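Stringent starvation protein A homolog (Haemophilus influenzae, PDB 3LYK) probably forms an equimolar complex with the RNA polymerase holoenzyme, though not with the core enzyme, and has the fold of the glutathione S-transferase superfamily. Local coordinates at residues Met47-Tyr52 with Asp62-Asn67; Pro82-Val87 with Phe150-Cys155; Pro108-Ala113 with Trp162-Leu167; Glu131-Ala136 with Lys177-Tyr182. One frame throughout, in Å; residues are numbered along the deposited sequence.

In the fold
Interaction 1 comes first along the chain and closes a short loop within the thioredoxin-like N-terminal domain, bringing the end of helix 44-49 against strand 63-66, at the border of the four-stranded sheet. The other three follow in series with it and cross one another, their segments alternating along the chain. Interaction 2 joins the connection between helices 68-78 and 89-115 to the start of helix 152-165; interaction 3 sets the far end of that helix against helix 89-115. Interaction 4 ties the end of helix 118-134 to helix 176-187. It touches interaction 2 through D154 and Y182 and interaction 3 through L132 and L164, so these three contacts form one connected set in the helical domain.

Interaction 1: Met47-Tyr52 with Asp62-Asn67; sequences MELNPY and DLVLFN
N50 lays its side-chain amide over one face of the F66 ring, where helix 44-49 gives way to the loop leading into the β-hairpin 57-66 of the thioredoxin-like N-terminal domain. The two flat groups are almost parallel, their planes 8° apart, with N50 OD1 3.5 Å above the plane of the F66 ring near its rim and N50 ND2 3.6 Å from F66 CB. Y52 meets the same ring obliquely, its CD2 3.5 Å from F66 CZ. Two residues earlier on the strand, V64 faces the helix end: its CG1 lies 3.4 Å from L49 O, while its CG2 packs 4.0 Å from L49 CB. With CG anti to the backbone N (chi1 175°), the N50 amide extends toward the strand, and ND2 is held there by T57 and T54. Further out, the Y52 hydroxyl is hydrogen-bonded to D105 and R101 of the second subunit, which places this contact beside the dimer interface. The amide is fixed at its other end by an Asx turn, in which Y52 N donates to N50 OD1 over 3.1 Å, approaching about 50° out of the carbonyl plane.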
loop_
_atom_site.group_PDB
_atom_site.type_symbol
_atom_site.label_atom_id
_atom_site.label_comp_id
_atom_site.label_asym_id
_atom_site.label_seq_id
_atom_site.Cartn_x
_atom_site.Cartn_y
_atom_site.Cartn_z
HETATM N N MSE B 47 -9.031 10.349 -17.941
HETATM C CA MSE B 47 -10.350 9.938 -17.390
HETATM C C MSE B 47 -10.903 8.618 -17.979
HETATM O O MSE B 47 -11.466 7.824 -17.260
HETATM C CB MSE B 47 -11.405 11.045 -17.559
HETATM C CG MSE B 47 -10.968 12.392 -17.013
HETATM SE SE MSE B 47 -10.402 12.315 -15.140
HETATM C CE MSE B 47 -11.906 11.327 -14.299
ATOM N N GLU B 48 -10.736 8.437 -19.281
ATOM C CA GLU B 48 -11.072 7.232 -20.022
ATOM C C GLU B 48 -10.326 5.989 -19.470
ATOM O O GLU B 48 -10.916 4.919 -19.331
ATOM C CB GLU B 48 -10.631 7.447 -21.461
ATOM C CG GLU B 48 -11.651 7.173 -22.540
ATOM C CD GLU B 48 -11.447 8.107 -23.761
ATOM O OE1 GLU B 48 -12.377 8.911 -24.064
ATOM O OE2 GLU B 48 -10.347 8.069 -24.393
ATOM N N LEU B 49 -9.042 6.153 -19.148
ATOM C CA LEU B 49 -8.178 5.052 -18.746
ATOM C C LEU B 49 -8.216 4.819 -17.237
ATOM O O LEU B 49 -8.147 3.681 -16.792
ATOM C CB LEU B 49 -6.742 5.291 -19.233
ATOM C CG LEU B 49 -6.525 5.379 -20.752
ATOM C CD1 LEU B 49 -5.203 6.039 -21.122
ATOM C CD2 LEU B 49 -6.635 4.015 -21.436
ATOM N N ASN B 50 -8.328 5.898 -16.461
ATOM C CA ASN B 50 -8.339 5.858 -15.003
ATOM C C ASN B 50 -9.483 6.736 -14.490
ATOM O O ASN B 50 -9.327 7.955 -14.348
ATOM C CB ASN B 50 -6.974 6.302 -14.411
ATOM C CG ASN B 50 -6.988 6.396 -12.882
ATOM O OD1 ASN B 50 -7.946 5.950 -12.246
ATOM N ND2 ASN B 50 -5.914 6.970 -12.275
ATOM N N PRO B 51 -10.632 6.103 -14.153
ATOM C CA PRO B 51 -11.794 6.912 -13.773
ATOM C C PRO B 51 -11.627 7.632 -12.438
ATOM O O PRO B 51 -12.387 8.553 -12.169
ATOM C CB PRO B 51 -12.969 5.908 -13.779
ATOM C CG PRO B 51 -12.276 4.516 -13.402
ATOM C CD PRO B 51 -10.916 4.639 -14.150
ATOM N N TYR B 52 -10.657 7.259 -11.607
ATOM C CA TYR B 52 -10.426 8.024 -10.379
ATOM C C TYR B 52 -9.732 9.350 -10.700
ATOM O O TYR B 52 -9.685 10.243 -9.860
ATOM C CB TYR B 52 -9.608 7.241 -9.345
ATOM C CG TYR B 52 -10.231 5.889 -9.003
ATOM C CD1 TYR B 52 -11.175 5.755 -7.958
ATOM C CD2 TYR B 52 -9.911 4.763 -9.749
ATOM C CE1 TYR B 52 -11.761 4.503 -7.659
ATOM C CE2 TYR B 52 -10.487 3.513 -9.470
ATOM C CZ TYR B 52 -11.409 3.379 -8.421
ATOM O OH TYR B 52 -11.949 2.109 -8.194
ATOM N N ASP B 62 -2.383 -2.185 -22.998
ATOM C CA ASP B 62 -3.685 -2.364 -22.396
ATOM C C ASP B 62 -3.678 -2.207 -20.862
ATOM O O ASP B 62 -4.725 -1.990 -20.263
ATOM C CB ASP B 62 -4.259 -3.738 -22.800
ATOM C CG ASP B 62 -3.160 -4.743 -23.191
ATOM O OD1 ASP B 62 -2.143 -4.870 -22.441
ATOM O OD2 ASP B 62 -3.307 -5.388 -24.270
ATOM N N LEU B 63 -2.515 -2.313 -20.229
ATOM C CA LEU B 63 -2.422 -2.262 -18.772
ATOM C C LEU B 63 -2.509 -0.823 -18.290
ATOM O O LEU B 63 -1.764 0.041 -18.785
ATOM C CB LEU B 63 -1.104 -2.902 -18.300
ATOM C CG LEU B 63 -0.780 -2.871 -16.800
ATOM C CD1 LEU B 63 -1.737 -3.727 -15.939
ATOM C CD2 LEU B 63 0.672 -3.259 -16.568
ATOM N N VAL B 64 -3.385 -0.563 -17.326
ATOM C CA VAL B 64 -3.449 0.752 -16.677
ATOM C C VAL B 64 -3.158 0.649 -15.183
ATOM O O VAL B 64 -3.903 -0.003 -14.442
ATOM C CB VAL B 64 -4.841 1.459 -16.915
ATOM C CG1 VAL B 64 -4.943 2.772 -16.102
ATOM C CG2 VAL B 64 -5.091 1.690 -18.420
ATOM N N LEU B 65 -2.094 1.290 -14.710
ATOM C CA LEU B 65 -1.819 1.296 -13.262
ATOM C C LEU B 65 -1.870 2.695 -12.660
ATOM O O LEU B 65 -1.441 3.645 -13.299
ATOM C CB LEU B 65 -0.419 0.706 -12.990
ATOM C CG LEU B 65 -0.213 -0.775 -13.327
ATOM C CD1 LEU B 65 1.202 -1.194 -12.947
ATOM C CD2 LEU B 65 -1.254 -1.648 -12.582
ATOM N N PHE B 66 -2.348 2.821 -11.422
ATOM C CA PHE B 66 -2.192 4.062 -10.664
ATOM C C PHE B 66 -1.834 3.639 -9.271
ATOM O O PHE B 66 -1.808 2.418 -8.979
ATOM C CB PHE B 66 -3.456 4.930 -10.692
ATOM C CG PHE B 66 -4.721 4.168 -10.410
ATOM C CD1 PHE B 66 -5.198 4.054 -9.106
ATOM C CD2 PHE B 66 -5.399 3.523 -11.445
ATOM C CE1 PHE B 66 -6.367 3.332 -8.835
ATOM C CE2 PHE B 66 -6.578 2.798 -11.183
ATOM C CZ PHE B 66 -7.045 2.705 -9.877
ATOM N N ASN B 67 -1.587 4.616 -8.407
ATOM C CA ASN B 67 -0.892 4.420 -7.131
ATOM C C ASN B 67 0.592 4.150 -7.324
ATOM O O ASN B 67 1.000 3.145 -7.932
ATOM C CB ASN B 67 -1.543 3.314 -6.257
ATOM C CG ASN B 67 -0.881 3.183 -4.917
ATOM O OD1 ASN B 67 0.187 2.585 -4.803
ATOM N ND2 ASN B 67 -1.499 3.751 -3.879
#

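Interaction 2: Pro82-Val87 with Phe150-Cys155; sequences PPLMQV and FGLVDC
L84 O accepts a nearly straight hydrogen bond from L152 N (2.9 Å, 164°), with the donor in the carbonyl plane on a lone pair, and the chains come so close that L84 O also lies 3.3 Å from G151 CA. This joins the connection between helices 68-78 and 89-115, the passage from the N-terminal to the C-terminal domain of the glutathione S-transferase fold, to the start of helix 152-165. A second, water-mediated link runs alongside: one water donates both to P83 O and to F150 O. The L152 side chain divides its two methyls between neighbours. CD2 reaches L84 CB at 3.7 Å, the two leucines crossing at about a right angle, whereas CD1 sits 3.7 Å from SE of M85, a selenomethionine whose chain bends at chi2 and chi3 and brings CG equally near. L84 also lies side by side with F150, and its CD2 comes to the ring edge, 4.1 Å from F150 CD2. V24 of helix 16-27 packs on L152, so this leucine touches both domains. G151 N donates to D154 OD2 (2.9 Å), on the anti lone pair of that oxygen, while D154 OD1 is held by F145 N and Y182 OH. In this largely buried contact L84 O is met by a backbone N-H, and P83 O and F150 O by a shared water, which suggests that directional bonds fix the loop while the leucines and the M85 side chain pack through apolar contacts.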
loop_
_atom_site.group_PDB
_atom_site.type_symbol
_atom_site.label_atom_id
_atom_site.label_comp_id
_atom_site.label_asym_id
_atom_site.label_seq_id
_atom_site.Cartn_x
_atom_site.Cartn_y
_atom_site.Cartn_z
ATOM N N PRO B 82 18.725 -2.449 -12.233
ATOM C CA PRO B 82 19.280 -2.891 -10.948
ATOM C C PRO B 82 18.161 -3.076 -9.884
ATOM O O PRO B 82 17.091 -2.446 -9.980
ATOM C CB PRO B 82 20.143 -1.715 -10.535
ATOM C CG PRO B 82 19.339 -0.500 -11.052
ATOM C CD PRO B 82 18.831 -0.979 -12.395
ATOM N N PRO B 83 18.399 -3.965 -8.899
ATOM C CA PRO B 83 17.351 -4.270 -7.909
ATOM C C PRO B 83 17.118 -3.070 -6.972
ATOM O O PRO B 83 18.070 -2.481 -6.444
ATOM C CB PRO B 83 17.901 -5.517 -7.149
ATOM C CG PRO B 83 19.470 -5.503 -7.443
ATOM C CD PRO B 83 19.602 -4.835 -8.811
ATOM N N LEU B 84 15.865 -2.667 -6.800
ATOM C CA LEU B 84 15.569 -1.582 -5.867
ATOM C C LEU B 84 14.941 -2.103 -4.558
ATOM O O LEU B 84 14.552 -1.329 -3.672
ATOM C CB LEU B 84 14.664 -0.549 -6.563
ATOM C CG LEU B 84 15.261 0.082 -7.839
ATOM C CD1 LEU B 84 14.299 1.113 -8.443
ATOM C CD2 LEU B 84 16.586 0.791 -7.476
HETATM N N MSE B 85 14.826 -3.423 -4.444
HETATM C CA MSE B 85 14.425 -4.078 -3.153
HETATM C C MSE B 85 15.348 -5.228 -2.908
HETATM O O MSE B 85 15.951 -5.750 -3.840
HETATM C CB MSE B 85 13.035 -4.652 -3.320
HETATM C CG MSE B 85 12.093 -3.576 -3.631
HETATM SE SE MSE B 85 11.219 -3.070 -1.985
HETATM C CE MSE B 85 9.847 -4.186 -2.735
ATOM N N GLN B 86 15.449 -5.670 -1.676
ATOM C CA GLN B 86 16.279 -6.848 -1.461
ATOM C C GLN B 86 15.511 -8.065 -1.820
ATOM O O GLN B 86 14.364 -8.009 -2.238
ATOM C CB GLN B 86 16.698 -6.930 -0.021
ATOM C CG GLN B 86 16.997 -5.578 0.492
ATOM C CD GLN B 86 17.999 -5.614 1.580
ATOM O OE1 GLN B 86 18.748 -6.578 1.727
ATOM N NE2 GLN B 86 18.029 -4.564 2.362
ATOM N N VAL B 87 16.178 -9.172 -1.635
ATOM C CA VAL B 87 15.751 -10.470 -2.113
ATOM C C VAL B 87 14.916 -11.170 -1.015
ATOM O O VAL B 87 13.932 -11.864 -1.296
ATOM C CB VAL B 87 17.070 -11.262 -2.454
ATOM C CG1 VAL B 87 16.807 -12.685 -2.902
ATOM C CG2 VAL B 87 17.862 -10.477 -3.579
ATOM N N PHE B 150 21.177 1.689 -2.840
ATOM C CA PHE B 150 20.085 2.582 -3.165
ATOM C C PHE B 150 18.849 1.740 -3.489
ATOM O O PHE B 150 18.966 0.750 -4.207
ATOM C CB PHE B 150 20.458 3.402 -4.406
ATOM C CG PHE B 150 19.390 4.374 -4.840
ATOM C CD1 PHE B 150 19.292 5.620 -4.250
ATOM C CD2 PHE B 150 18.513 4.043 -5.866
ATOM C CE1 PHE B 150 18.342 6.546 -4.672
ATOM C CE2 PHE B 150 17.546 4.961 -6.293
ATOM C CZ PHE B 150 17.462 6.212 -5.694
ATOM N N GLY B 151 17.673 2.156 -3.016
ATOM C CA GLY B 151 16.468 1.364 -3.289
ATOM C C GLY B 151 15.214 2.184 -3.197
ATOM O O GLY B 151 15.289 3.434 -3.082
ATOM N N LEU B 152 14.060 1.491 -3.196
ATOM C CA LEU B 152 12.756 2.157 -3.143
ATOM C C LEU B 152 12.567 3.076 -1.944
ATOM O O LEU B 152 11.865 4.071 -2.067
ATOM C CB LEU B 152 11.591 1.154 -3.254
ATOM C CG LEU B 152 11.471 0.332 -4.547
ATOM C CD1 LEU B 152 10.165 -0.562 -4.531
ATOM C CD2 LEU B 152 11.499 1.222 -5.808
ATOM N N VAL B 153 13.140 2.748 -0.786
ATOM C CA VAL B 153 13.020 3.663 0.382
ATOM C C VAL B 153 13.639 5.056 0.049
ATOM O O VAL B 153 13.072 6.114 0.368
ATOM C CB VAL B 153 13.704 3.061 1.639
ATOM C CG1 VAL B 153 13.584 4.004 2.839
ATOM C CG2 VAL B 153 13.082 1.644 1.984
ATOM N N ASP B 154 14.774 5.045 -0.628
ATOM C CA ASP B 154 15.421 6.296 -1.077
ATOM C C ASP B 154 14.551 7.037 -2.098
ATOM O O ASP B 154 14.556 8.267 -2.129
ATOM C CB ASP B 154 16.804 5.978 -1.643
ATOM C CG ASP B 154 17.657 5.240 -0.642
ATOM O OD1 ASP B 154 18.045 5.856 0.380
ATOM O OD2 ASP B 154 17.879 4.012 -0.834
ATOM N N CYS B 155 13.762 6.292 -2.888
ATOM C CA CYS B 155 12.795 6.901 -3.782
ATOM C C CYS B 155 11.671 7.590 -3.014
ATOM O O CYS B 155 10.961 8.409 -3.593
ATOM C CB CYS B 155 12.235 5.889 -4.782
ATOM S SG CYS B 155 13.561 5.192 -5.818
HETATM O O HOH W 1 18.354 -1.902 -3.386
#

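Interaction 3: Pro108-Ala113 with Trp162-Leu167; sequences PTLAKA and WKLKHL
L110 reaches from helix 89-115 to the end of helix 152-165 and inserts its two methyls among K163, L164 and L167, within the all-helical C-terminal domain of the glutathione S-transferase fold. It has the largest share of the buried surface and lies just beyond the kink at P108. Its CG is anti to the backbone N (chi1 -180°), which directs the branches toward the 162-167 segment. CD1 goes to the leucines, 3.9 Å from L164 CD2 and 4.1 Å from L167 CD1, while CD2 rests 3.8 Å from K163 CD. L167, next in buried area, packs one turn further along: L167 CD1 also lies 4.5 Å from A113 CB. K163 contributes only its aliphatic part. The chain crosses L110 at about a right angle and then leads away, bending at chi4, so that NZ forms a salt bridge with E114 and a hydrogen bond to the carbonyl of D14. I16 of helix 16-27 packs on both L110 and K163, bringing the N-terminal domain up to this pair. No hydrogen bond crosses between the segments. Within 162-167, W162 O accepts from H166 N and from H166 ND1, which arrive from opposite faces of its carbonyl plane, the ND1 bond being 2.8 Å long and straight at 175°.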
loop_
_atom_site.group_PDB
_atom_site.type_symbol
_atom_site.label_atom_id
_atom_site.label_comp_id
_atom_site.label_asym_id
_atom_site.label_seq_id
_atom_site.Cartn_x
_atom_site.Cartn_y
_atom_site.Cartn_z
ATOM N N PRO B 108 2.477 14.241 5.027
ATOM C CA PRO B 108 1.428 15.257 5.289
ATOM C C PRO B 108 1.988 16.562 5.820
ATOM O O PRO B 108 1.448 17.600 5.508
ATOM C CB PRO B 108 0.527 14.599 6.363
ATOM C CG PRO B 108 0.727 13.086 6.140
ATOM C CD PRO B 108 2.194 12.965 5.739
ATOM N N THR B 109 3.054 16.494 6.604
ATOM C CA THR B 109 3.747 17.673 7.106
ATOM C C THR B 109 4.364 18.473 5.935
ATOM O O THR B 109 4.253 19.708 5.874
ATOM C CB THR B 109 4.818 17.275 8.120
ATOM O OG1 THR B 109 4.240 16.396 9.072
ATOM C CG2 THR B 109 5.413 18.509 8.875
ATOM N N LEU B 110 4.963 17.762 4.984
ATOM C CA LEU B 110 5.469 18.396 3.769
ATOM C C LEU B 110 4.357 19.086 3.017
ATOM O O LEU B 110 4.535 20.209 2.576
ATOM C CB LEU B 110 6.207 17.379 2.858
ATOM C CG LEU B 110 6.792 17.924 1.550
ATOM C CD1 LEU B 110 7.850 19.021 1.831
ATOM C CD2 LEU B 110 7.341 16.775 0.658
ATOM N N ALA B 111 3.204 18.432 2.866
ATOM C CA ALA B 111 2.075 19.064 2.183
ATOM C C ALA B 111 1.581 20.353 2.905
ATOM O O ALA B 111 1.204 21.328 2.260
ATOM C CB ALA B 111 0.934 18.100 2.010
ATOM N N LYS B 112 1.557 20.308 4.231
ATOM C CA LYS B 112 1.213 21.463 5.080
ATOM C C LYS B 112 2.221 22.591 4.783
ATOM O O LYS B 112 1.840 23.765 4.613
ATOM C CB LYS B 112 1.315 21.020 6.546
ATOM C CG LYS B 112 0.588 21.864 7.591
ATOM C CD LYS B 112 0.875 21.334 9.018
ATOM C CE LYS B 112 1.202 22.459 10.011
ATOM N NZ LYS B 112 2.123 21.936 11.082
ATOM N N ALA B 113 3.504 22.218 4.695
ATOM C CA ALA B 113 4.588 23.176 4.440
ATOM C C ALA B 113 4.488 23.845 3.081
ATOM O O ALA B 113 5.010 24.917 2.893
ATOM C CB ALA B 113 5.967 22.526 4.622
ATOM N N TRP B 162 14.453 16.904 -1.640
ATOM C CA TRP B 162 14.455 17.759 -2.769
ATOM C C TRP B 162 13.448 18.894 -2.584
ATOM O O TRP B 162 13.787 20.060 -2.806
ATOM C CB TRP B 162 14.121 16.970 -4.016
ATOM C CG TRP B 162 14.168 17.779 -5.283
ATOM C CD1 TRP B 162 13.094 18.117 -6.105
ATOM C CD2 TRP B 162 15.342 18.303 -5.926
ATOM N NE1 TRP B 162 13.553 18.794 -7.209
ATOM C CE2 TRP B 162 14.915 18.941 -7.123
ATOM C CE3 TRP B 162 16.707 18.322 -5.592
ATOM C CZ2 TRP B 162 15.814 19.600 -8.005
ATOM C CZ3 TRP B 162 17.602 18.965 -6.477
ATOM C CH2 TRP B 162 17.138 19.590 -7.672
ATOM N N LYS B 163 12.229 18.566 -2.162
ATOM C CA LYS B 163 11.234 19.602 -1.934
ATOM C C LYS B 163 11.604 20.516 -0.786
ATOM O O LYS B 163 11.404 21.739 -0.899
ATOM C CB LYS B 163 9.836 19.037 -1.744
ATOM C CG LYS B 163 9.194 18.676 -3.083
ATOM C CD LYS B 163 7.780 18.192 -2.884
ATOM C CE LYS B 163 7.126 17.849 -4.184
ATOM N NZ LYS B 163 6.626 19.066 -4.883
ATOM N N LEU B 164 12.134 19.946 0.298
ATOM C CA LEU B 164 12.541 20.752 1.442
ATOM C C LEU B 164 13.664 21.726 1.037
ATOM O O LEU B 164 13.580 22.909 1.353
ATOM C CB LEU B 164 13.027 19.888 2.620
ATOM C CG LEU B 164 11.942 19.109 3.376
ATOM C CD1 LEU B 164 12.589 18.283 4.459
ATOM C CD2 LEU B 164 10.898 20.089 3.948
ATOM N N LYS B 165 14.702 21.223 0.357
ATOM C CA LYS B 165 15.751 22.107 -0.159
ATOM C C LYS B 165 15.133 23.338 -0.891
ATOM O O LYS B 165 15.511 24.457 -0.604
ATOM C CB LYS B 165 16.751 21.374 -1.058
ATOM C CG LYS B 165 18.023 22.200 -1.392
ATOM C CD LYS B 165 19.061 21.390 -2.201
ATOM C CE LYS B 165 20.349 22.209 -2.462
ATOM N NZ LYS B 165 20.106 23.317 -3.459
ATOM N N HIS B 166 14.162 23.115 -1.771
ATOM C CA HIS B 166 13.580 24.188 -2.564
ATOM C C HIS B 166 12.547 25.020 -1.843
ATOM O O HIS B 166 12.025 25.972 -2.398
ATOM C CB HIS B 166 13.070 23.664 -3.918
ATOM C CG HIS B 166 14.188 23.165 -4.772
ATOM N ND1 HIS B 166 14.769 21.929 -4.573
ATOM C CD2 HIS B 166 14.947 23.792 -5.707
ATOM C CE1 HIS B 166 15.798 21.789 -5.396
ATOM N NE2 HIS B 166 15.916 22.899 -6.107
ATOM N N LEU B 167 12.265 24.657 -0.601
ATOM C CA LEU B 167 11.430 25.481 0.244
ATOM C C LEU B 167 12.292 26.312 1.186
ATOM O O LEU B 167 11.770 27.025 2.021
ATOM C CB LEU B 167 10.425 24.630 1.025
ATOM C CG LEU B 167 9.255 24.120 0.196
ATOM C CD1 LEU B 167 8.476 23.012 0.971
ATOM C CD2 LEU B 167 8.335 25.255 -0.179
#

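Interaction 4: Glu131-Ala136 with Lys177-Tyr182; sequences ELLGIA and KAIKAY
The end of helix 118-134 meets helix 176-187 in the helical C-terminal domain, and I179 makes most of the contact. Its CD1 methyl sits where the earlier helix finishes, 3.6 Å from L132 O, 4.2 Å from A136 CA and 4.4 Å from I135 CD1. CG1 is anti to the carbonyl carbon (chi1 -50°), and a further turn at chi2 (-64°) brings the methyl onto this backbone; L133 CD2 lies alongside, 4.5 Å from I179 CG1. One residue earlier, A178 presents its CB to A136 O at 3.9 Å. The small side chains of A136 and A178 permit this closeness, their CA atoms being 6.0 Å apart. I135 is the first residue to leave helical geometry, and A136 N bonds L133 O (3.0 Å) in the turn that ends the helix. No hydrogen bond spans the two segments, so the join is one of carbon against carbon and against carbonyl oxygen. F139 covers A178 and I179, and L132 also touches W106 of helix 89-115 and L161 and L164 of helix 152-165. Such close apolar contact between two helices separated in the chain by helix 152-165 fits the compact α-helical bundle of the glutathione S-transferase C-terminal domain.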
loop_
_atom_site.group_PDB
_atom_site.type_symbol
_atom_site.label_atom_id
_atom_site.label_comp_id
_atom_site.label_asym_id
_atom_site.label_seq_id
_atom_site.Cartn_x
_atom_site.Cartn_y
_atom_site.Cartn_z
ATOM N N GLU B 131 12.829 16.598 12.928
ATOM C CA GLU B 131 12.719 15.152 12.711
ATOM C C GLU B 131 13.825 14.549 11.853
ATOM O O GLU B 131 14.392 13.514 12.202
ATOM C CB GLU B 131 11.350 14.798 12.155
ATOM C CG GLU B 131 10.393 14.357 13.249
ATOM C CD GLU B 131 8.949 14.715 12.963
ATOM O OE1 GLU B 131 8.615 15.110 11.811
ATOM O OE2 GLU B 131 8.140 14.599 13.908
ATOM N N LEU B 132 14.137 15.195 10.732
ATOM C CA LEU B 132 15.222 14.717 9.893
ATOM C C LEU B 132 16.592 14.793 10.595
ATOM O O LEU B 132 17.387 13.848 10.527
ATOM C CB LEU B 132 15.212 15.427 8.536
ATOM C CG LEU B 132 14.112 14.863 7.613
ATOM C CD1 LEU B 132 13.640 15.889 6.636
ATOM C CD2 LEU B 132 14.575 13.593 6.895
ATOM N N LEU B 133 16.850 15.892 11.296
ATOM C CA LEU B 133 18.056 15.972 12.124
ATOM C C LEU B 133 18.089 14.836 13.165
ATOM O O LEU B 133 19.105 14.160 13.320
ATOM C CB LEU B 133 18.234 17.372 12.754
ATOM C CG LEU B 133 18.774 18.448 11.783
ATOM C CD1 LEU B 133 18.874 19.819 12.468
ATOM C CD2 LEU B 133 20.137 18.074 11.136
ATOM N N GLY B 134 16.950 14.590 13.810
ATOM C CA GLY B 134 16.801 13.494 14.770
ATOM C C GLY B 134 17.213 12.118 14.269
ATOM O O GLY B 134 17.765 11.326 15.030
ATOM N N ILE B 135 16.969 11.823 12.993
ATOM C CA ILE B 135 17.363 10.505 12.448
ATOM C C ILE B 135 18.756 10.455 11.810
ATOM O O ILE B 135 19.168 9.430 11.272
ATOM C CB ILE B 135 16.256 9.840 11.558
ATOM C CG1 ILE B 135 15.839 10.733 10.383
ATOM C CG2 ILE B 135 15.049 9.487 12.413
ATOM C CD1 ILE B 135 16.776 10.683 9.208
ATOM N N ALA B 136 19.496 11.552 11.923
ATOM C CA ALA B 136 20.879 11.600 11.454
ATOM C C ALA B 136 21.766 10.388 11.828
ATOM O O ALA B 136 22.546 9.931 11.003
ATOM C CB ALA B 136 21.538 12.894 11.915
ATOM N N LYS B 177 25.814 17.003 8.944
ATOM C CA LYS B 177 26.830 16.438 8.040
ATOM C C LYS B 177 26.375 15.160 7.307
ATOM O O LYS B 177 26.596 15.009 6.093
ATOM C CB LYS B 177 28.154 16.173 8.772
ATOM C CG LYS B 177 29.203 17.258 8.541
ATOM C CD LYS B 177 30.104 17.418 9.772
ATOM C CE LYS B 177 30.149 18.883 10.244
ATOM N NZ LYS B 177 31.087 19.060 11.397
ATOM N N ALA B 178 25.776 14.235 8.058
ATOM C CA ALA B 178 25.216 13.009 7.489
ATOM C C ALA B 178 24.060 13.284 6.492
ATOM O O ALA B 178 24.000 12.659 5.448
ATOM C CB ALA B 178 24.778 12.049 8.604
ATOM N N ILE B 179 23.176 14.227 6.802
ATOM C CA ILE B 179 22.062 14.578 5.898
ATOM C C ILE B 179 22.547 15.211 4.561
ATOM O O ILE B 179 22.071 14.843 3.476
ATOM C CB ILE B 179 21.013 15.500 6.563
ATOM C CG1 ILE B 179 20.549 14.972 7.917
ATOM C CG2 ILE B 179 19.783 15.621 5.687
ATOM C CD1 ILE B 179 19.794 13.586 7.867
ATOM N N LYS B 180 23.517 16.122 4.648
ATOM C CA LYS B 180 24.120 16.721 3.445
ATOM C C LYS B 180 24.838 15.692 2.625
ATOM O O LYS B 180 24.763 15.716 1.401
ATOM C CB LYS B 180 25.116 17.827 3.833
ATOM C CG LYS B 180 24.460 19.092 4.338
ATOM C CD LYS B 180 25.505 19.945 5.083
ATOM C CE LYS B 180 25.030 21.373 5.301
ATOM N NZ LYS B 180 26.024 22.091 6.162
ATOM N N ALA B 181 25.558 14.792 3.291
ATOM C CA ALA B 181 26.230 13.705 2.577
ATOM C C ALA B 181 25.190 12.809 1.831
ATOM O O ALA B 181 25.385 12.456 0.663
ATOM C CB ALA B 181 27.153 12.875 3.540
ATOM N N TYR B 182 24.088 12.464 2.491
ATOM C CA TYR B 182 23.044 11.635 1.844
ATOM C C TYR B 182 22.450 12.351 0.621
ATOM O O TYR B 182 22.276 11.760 -0.443
ATOM C CB TYR B 182 21.930 11.304 2.869
ATOM C CG TYR B 182 20.779 10.523 2.291
ATOM C CD1 TYR B 182 20.929 9.160 1.977
ATOM C CD2 TYR B 182 19.546 11.155 2.025
ATOM C CE1 TYR B 182 19.852 8.427 1.437
ATOM C CE2 TYR B 182 18.461 10.440 1.497
ATOM C CZ TYR B 182 18.620 9.077 1.205
ATOM O OH TYR B 182 17.564 8.397 0.663
#